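Local coordinates for putative Oleoyl-[acyl-carrier protein] thioesterase (Lactobacillus plantarum, PDB 2OWN), which probably hydrolyses the thioester of oleoyl-[acyl-carrier protein], releasing the fatty acid from its carrier, at residues Tyr91-Arg103 against Leu110-Gln122. Numbering follows the deposited sequence.
Sequences YNPYFAYREFWIR and LAYITSIWVMMSQ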
loop_
_atom_site.group_PDB
_atom_site.type_symbol
_atom_site.label_atom_id
_atom_site.label_comp_id
_atom_site.label_asym_id
_atom_site.label_seq_id
_atom_site.Cartn_x
_atom_site.Cartn_y
_atom_site.Cartn_z
ATOM N N TYR B 91 26.617 15.342 7.435
ATOM C CA TYR B 91 25.772 16.552 7.518
ATOM C C TYR B 91 26.590 17.860 7.593
ATOM O O TYR B 91 27.766 17.833 7.971
ATOM C CB TYR B 91 24.829 16.478 8.739
ATOM C CG TYR B 91 25.511 16.667 10.094
ATOM C CD1 TYR B 91 26.319 15.651 10.656
ATOM C CD2 TYR B 91 25.346 17.870 10.829
ATOM C CE1 TYR B 91 26.964 15.834 11.929
ATOM C CE2 TYR B 91 25.980 18.062 12.103
ATOM C CZ TYR B 91 26.785 17.041 12.640
ATOM O OH TYR B 91 27.389 17.215 13.860
ATOM N N ASN B 92 25.947 18.967 7.213
ATOM C CA ASN B 92 26.501 20.339 7.292
ATOM C C ASN B 92 25.491 21.145 8.194
ATOM O O ASN B 92 24.528 20.529 8.685
ATOM C CB ASN B 92 26.860 20.882 5.870
ATOM C CG ASN B 92 25.656 21.260 4.991
ATOM O OD1 ASN B 92 24.490 21.134 5.350
ATOM N ND2 ASN B 92 25.974 21.745 3.796
ATOM N N PRO B 93 25.712 22.464 8.463
ATOM C CA PRO B 93 24.782 23.267 9.316
ATOM C C PRO B 93 23.249 23.199 9.059
ATOM O O PRO B 93 22.486 23.293 10.030
ATOM C CB PRO B 93 25.283 24.700 9.093
ATOM C CG PRO B 93 26.738 24.527 8.918
ATOM C CD PRO B 93 26.863 23.297 8.057
ATOM N N TYR B 94 22.842 22.994 7.797
ATOM C CA TYR B 94 21.421 22.908 7.371
ATOM C C TYR B 94 20.958 21.569 6.735
ATOM O O TYR B 94 19.835 21.132 7.028
ATOM C CB TYR B 94 21.112 24.074 6.417
ATOM C CG TYR B 94 21.205 25.428 7.086
ATOM C CD1 TYR B 94 22.425 26.143 7.123
ATOM C CD2 TYR B 94 20.072 26.004 7.715
ATOM C CE1 TYR B 94 22.517 27.426 7.768
ATOM C CE2 TYR B 94 20.148 27.283 8.362
ATOM C CZ TYR B 94 21.371 27.985 8.382
ATOM O OH TYR B 94 21.450 29.212 9.005
ATOM N N PHE B 95 21.813 20.940 5.911
ATOM C CA PHE B 95 21.508 19.678 5.180
ATOM C C PHE B 95 22.188 18.417 5.750
ATOM O O PHE B 95 23.346 18.480 6.171
ATOM C CB PHE B 95 21.898 19.824 3.697
ATOM C CG PHE B 95 21.309 21.039 3.038
ATOM C CD1 PHE B 95 19.992 21.015 2.539
ATOM C CD2 PHE B 95 22.061 22.230 2.933
ATOM C CE1 PHE B 95 19.414 22.173 1.924
ATOM C CE2 PHE B 95 21.509 23.402 2.318
ATOM C CZ PHE B 95 20.176 23.370 1.810
ATOM N N ALA B 96 21.446 17.297 5.752
ATOM C CA ALA B 96 21.892 15.970 6.223
ATOM C C ALA B 96 21.895 15.000 5.033
ATOM O O ALA B 96 20.895 14.922 4.325
ATOM C CB ALA B 96 20.970 15.459 7.310
ATOM N N TYR B 97 23.003 14.270 4.839
ATOM C CA TYR B 97 23.194 13.293 3.743
ATOM C C TYR B 97 22.963 11.862 4.267
ATOM O O TYR B 97 23.739 11.400 5.106
ATOM C CB TYR B 97 24.594 13.466 3.133
ATOM C CG TYR B 97 24.936 12.519 1.998
ATOM C CD1 TYR B 97 24.239 12.588 0.767
ATOM C CD2 TYR B 97 25.994 11.579 2.118
ATOM C CE1 TYR B 97 24.561 11.708 -0.319
ATOM C CE2 TYR B 97 26.332 10.697 1.038
ATOM C CZ TYR B 97 25.607 10.770 -0.174
ATOM O OH TYR B 97 25.931 9.926 -1.206
ATOM N N ARG B 98 21.916 11.185 3.760
ATOM C CA ARG B 98 21.538 9.815 4.160
ATOM C C ARG B 98 21.537 8.844 2.969
ATOM O O ARG B 98 20.896 9.121 1.943
ATOM C CB ARG B 98 20.179 9.856 4.851
ATOM C CG ARG B 98 19.616 8.504 5.343
ATOM C CD ARG B 98 18.441 8.695 6.303
ATOM N NE ARG B 98 18.945 9.087 7.624
ATOM C CZ ARG B 98 19.218 8.274 8.657
ATOM N NH1 ARG B 98 19.016 6.946 8.620
ATOM N NH2 ARG B 98 19.696 8.818 9.782
ATOM N N GLU B 99 22.235 7.711 3.141
ATOM C CA GLU B 99 22.369 6.642 2.144
ATOM C C GLU B 99 21.598 5.375 2.550
ATOM O O GLU B 99 21.480 5.081 3.751
ATOM C CB GLU B 99 23.833 6.291 1.936
ATOM C CG GLU B 99 24.627 7.366 1.222
ATOM C CD GLU B 99 26.071 6.985 1.115
ATOM O OE1 GLU B 99 26.847 7.246 2.056
ATOM O OE2 GLU B 99 26.468 6.491 0.051
ATOM N N PHE B 100 21.098 4.646 1.540
ATOM C CA PHE B 100 20.352 3.375 1.720
ATOM C C PHE B 100 20.796 2.360 0.655
ATOM O O PHE B 100 21.025 2.758 -0.493
ATOM C CB PHE B 100 18.829 3.505 1.548
ATOM C CG PHE B 100 18.186 4.663 2.264
ATOM C CD1 PHE B 100 18.298 5.969 1.739
ATOM C CD2 PHE B 100 17.343 4.456 3.378
ATOM C CE1 PHE B 100 17.671 7.073 2.367
ATOM C CE2 PHE B 100 16.695 5.566 4.014
ATOM C CZ PHE B 100 16.861 6.874 3.502
ATOM N N TRP B 101 20.871 1.078 1.026
ATOM C CA TRP B 101 21.221 -0.030 0.115
ATOM C C TRP B 101 20.198 -1.146 0.271
ATOM O O TRP B 101 20.003 -1.620 1.393
ATOM C CB TRP B 101 22.591 -0.617 0.418
ATOM C CG TRP B 101 23.702 0.309 0.255
ATOM C CD1 TRP B 101 24.527 0.418 -0.824
ATOM C CD2 TRP B 101 24.145 1.273 1.207
ATOM N NE1 TRP B 101 25.461 1.399 -0.609
ATOM C CE2 TRP B 101 25.255 1.948 0.628
ATOM C CE3 TRP B 101 23.708 1.649 2.498
ATOM C CZ2 TRP B 101 25.946 2.990 1.298
ATOM C CZ3 TRP B 101 24.403 2.691 3.186
ATOM C CH2 TRP B 101 25.510 3.348 2.571
ATOM N N ILE B 102 19.527 -1.515 -0.822
ATOM C CA ILE B 102 18.558 -2.622 -0.855
ATOM C C ILE B 102 19.357 -3.724 -1.564
ATOM O O ILE B 102 19.782 -3.507 -2.718
ATOM C CB ILE B 102 17.261 -2.285 -1.615
ATOM C CG1 ILE B 102 16.610 -0.980 -1.114
ATOM C CG2 ILE B 102 16.273 -3.433 -1.517
ATOM C CD1 ILE B 102 16.228 -0.959 0.316
ATOM N N ARG B 103 19.571 -4.854 -0.863
ATOM C CA ARG B 103 20.334 -6.014 -1.359
ATOM C C ARG B 103 19.510 -7.300 -1.311
ATOM O O ARG B 103 18.572 -7.409 -0.501
ATOM C CB ARG B 103 21.604 -6.210 -0.519
ATOM C CG ARG B 103 22.581 -5.029 -0.518
ATOM C CD ARG B 103 23.843 -5.380 0.271
ATOM N NE ARG B 103 24.881 -4.336 0.220
ATOM C CZ ARG B 103 25.118 -3.355 1.114
ATOM N NH1 ARG B 103 24.405 -3.202 2.248
ATOM N NH2 ARG B 103 26.124 -2.497 0.873
ATOM N N LEU B 110 20.517 -4.517 -5.307
ATOM C CA LEU B 110 19.276 -4.363 -6.071
ATOM C C LEU B 110 19.029 -2.874 -6.338
ATOM O O LEU B 110 18.688 -2.494 -7.470
ATOM C CB LEU B 110 18.091 -4.995 -5.319
ATOM C CG LEU B 110 18.156 -6.497 -5.042
ATOM C CD1 LEU B 110 16.875 -6.936 -4.348
ATOM C CD2 LEU B 110 18.358 -7.322 -6.306
ATOM N N ALA B 111 19.149 -2.050 -5.284
ATOM C CA ALA B 111 18.993 -0.588 -5.372
ATOM C C ALA B 111 19.905 0.165 -4.390
ATOM O O ALA B 111 20.274 -0.375 -3.341
ATOM C CB ALA B 111 17.536 -0.177 -5.182
ATOM N N TYR B 112 20.287 1.385 -4.785
ATOM C CA TYR B 112 21.141 2.308 -4.007
ATOM C C TYR B 112 20.469 3.681 -4.041
ATOM O O TYR B 112 20.267 4.233 -5.135
ATOM C CB TYR B 112 22.563 2.330 -4.569
ATOM C CG TYR B 112 23.460 3.421 -4.018
ATOM C CD1 TYR B 112 23.817 3.442 -2.651
ATOM C CD2 TYR B 112 23.997 4.425 -4.867
ATOM C CE1 TYR B 112 24.672 4.461 -2.128
ATOM C CE2 TYR B 112 24.862 5.448 -4.354
ATOM C CZ TYR B 112 25.189 5.449 -2.988
ATOM O OH TYR B 112 26.008 6.422 -2.486
ATOM N N ILE B 113 20.124 4.196 -2.854
ATOM C CA ILE B 113 19.445 5.473 -2.676
ATOM C C ILE B 113 20.316 6.450 -1.892
ATOM O O ILE B 113 20.905 6.064 -0.875
ATOM C CB ILE B 113 18.089 5.314 -1.925
ATOM C CG1 ILE B 113 17.177 4.275 -2.613
ATOM C CG2 ILE B 113 17.364 6.670 -1.785
ATOM C CD1 ILE B 113 15.831 4.048 -1.913
ATOM N N THR B 114 20.444 7.670 -2.424
ATOM C CA THR B 114 21.129 8.798 -1.770
ATOM C C THR B 114 20.018 9.836 -1.547
ATOM O O THR B 114 19.041 9.874 -2.315
ATOM C CB THR B 114 22.324 9.376 -2.567
ATOM O OG1 THR B 114 21.895 9.920 -3.818
ATOM C CG2 THR B 114 23.374 8.304 -2.805
ATOM N N SER B 115 20.156 10.650 -0.501
ATOM C CA SER B 115 19.152 11.673 -0.159
ATOM C C SER B 115 19.660 12.838 0.682
ATOM O O SER B 115 20.687 12.714 1.342
ATOM C CB SER B 115 18.011 11.000 0.607
ATOM O OG SER B 115 18.516 10.380 1.772
ATOM N N ILE B 116 18.890 13.934 0.651
ATOM C CA ILE B 116 19.141 15.172 1.401
ATOM C C ILE B 116 17.904 15.445 2.282
ATOM O O ILE B 116 16.768 15.345 1.795
ATOM C CB ILE B 116 19.453 16.381 0.475
ATOM C CG1 ILE B 116 20.678 16.114 -0.417
ATOM C CG2 ILE B 116 19.703 17.665 1.292
ATOM C CD1 ILE B 116 22.002 15.912 0.314
ATOM N N TRP B 117 18.149 15.776 3.557
ATOM C CA TRP B 117 17.121 16.077 4.566
ATOM C C TRP B 117 17.419 17.410 5.273
ATOM O O TRP B 117 18.590 17.731 5.497
ATOM C CB TRP B 117 17.080 14.969 5.613
ATOM C CG TRP B 117 16.727 13.598 5.116
ATOM C CD1 TRP B 117 17.550 12.719 4.467
ATOM C CD2 TRP B 117 15.480 12.916 5.301
ATOM N NE1 TRP B 117 16.879 11.551 4.196
ATOM C CE2 TRP B 117 15.613 11.631 4.701
ATOM C CE3 TRP B 117 14.249 13.266 5.902
ATOM C CZ2 TRP B 117 14.557 10.681 4.675
ATOM C CZ3 TRP B 117 13.181 12.315 5.891
ATOM C CH2 TRP B 117 13.355 11.033 5.273
ATOM N N VAL B 118 16.360 18.141 5.643
ATOM C CA VAL B 118 16.432 19.444 6.356
ATOM C C VAL B 118 15.490 19.460 7.579
ATOM O O VAL B 118 14.454 18.776 7.561
ATOM C CB VAL B 118 16.102 20.635 5.415
ATOM C CG1 VAL B 118 17.136 20.732 4.307
ATOM C CG2 VAL B 118 14.690 20.527 4.825
HETATM N N MSE B 119 15.852 20.228 8.622
HETATM C CA MSE B 119 15.021 20.345 9.836
HETATM C C MSE B 119 14.061 21.529 9.696
HETATM O O MSE B 119 14.514 22.678 9.605
HETATM C CB MSE B 119 15.830 20.480 11.121
HETATM C CG MSE B 119 16.835 19.369 11.336
HETATM SE SE MSE B 119 17.184 19.066 13.227
HETATM C CE MSE B 119 15.532 18.115 13.601
HETATM N N MSE B 120 12.756 21.224 9.646
HETATM C CA MSE B 120 11.661 22.202 9.543
HETATM C C MSE B 120 11.043 22.387 10.925
HETATM O O MSE B 120 10.740 21.389 11.593
HETATM C CB MSE B 120 10.578 21.739 8.556
HETATM C CG MSE B 120 11.005 21.715 7.092
HETATM SE SE MSE B 120 11.291 23.488 6.316
HETATM C CE MSE B 120 9.469 24.176 6.435
ATOM N N SER B 121 10.843 23.648 11.334
ATOM C CA SER B 121 10.243 23.986 12.641
ATOM C C SER B 121 8.742 23.634 12.660
ATOM O O SER B 121 8.073 23.720 11.623
ATOM C CB SER B 121 10.450 25.468 12.976
ATOM O OG SER B 121 9.929 25.815 14.250
ATOM N N GLN B 122 8.236 23.235 13.830
ATOM C CA GLN B 122 6.812 22.859 14.003
ATOM C C GLN B 122 5.875 24.078 13.980
ATOM O O GLN B 122 4.838 24.035 13.302
ATOM C CB GLN B 122 6.596 22.045 15.292
ATOM C CG GLN B 122 7.375 20.705 15.357
ATOM C CD GLN B 122 7.009 19.667 14.280
ATOM O OE1 GLN B 122 7.845 18.842 13.913
ATOM N NE2 GLN B 122 5.783 19.721 13.757
#
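Tyr112 OH donates a hydrogen bond to Glu99 OE2 at 2.6 Å, reaching the carboxylate from its anti side while the carboxylate and ring planes stand 73° apart. The phenol gets there because CG lies anti to the backbone N (chi1 169°), which swings the ring over the neighbouring strand. Its CD1 then lies over one face of the Trp101 indole, 3.3 Å from NE1, with the ring planes oblique at 36°. Tyrosine suits the place by joining a flat apolar body to a polar end; an alanine here would probably leave Glu99 OE2 without this donor and uncover that indole face. Glutamate suits its own site by having two oxygens to offer: OE1 is hydrogen-bonded to Ser89 OG, which helps fix the carboxylate.

Across the other face of the sheet, Ser115 OG donates to Arg98 O at 2.7 Å and accepts a bond from Trp117 NE1 at 3.2 Å, so a small hydroxyl serves both strands. Phe100 presents its ring edge to that OG, lays CD1 against Ile113 CG2 at 3.7 Å and touches Ala38 and Ser42 of helix 31-48, a flat apolar ring filling the sheet-helix interface.

Antiparallel backbone bonds set this register, and at Ile102 O the amides of Leu110 and Ala111 both bind, forming a classic beta bulge. Both faces thus carry polar links: Tyr112-Glu99 on one, Ser115 amid apolar packing against helix 31-48 on the other, consistent with the family's hotdog fold.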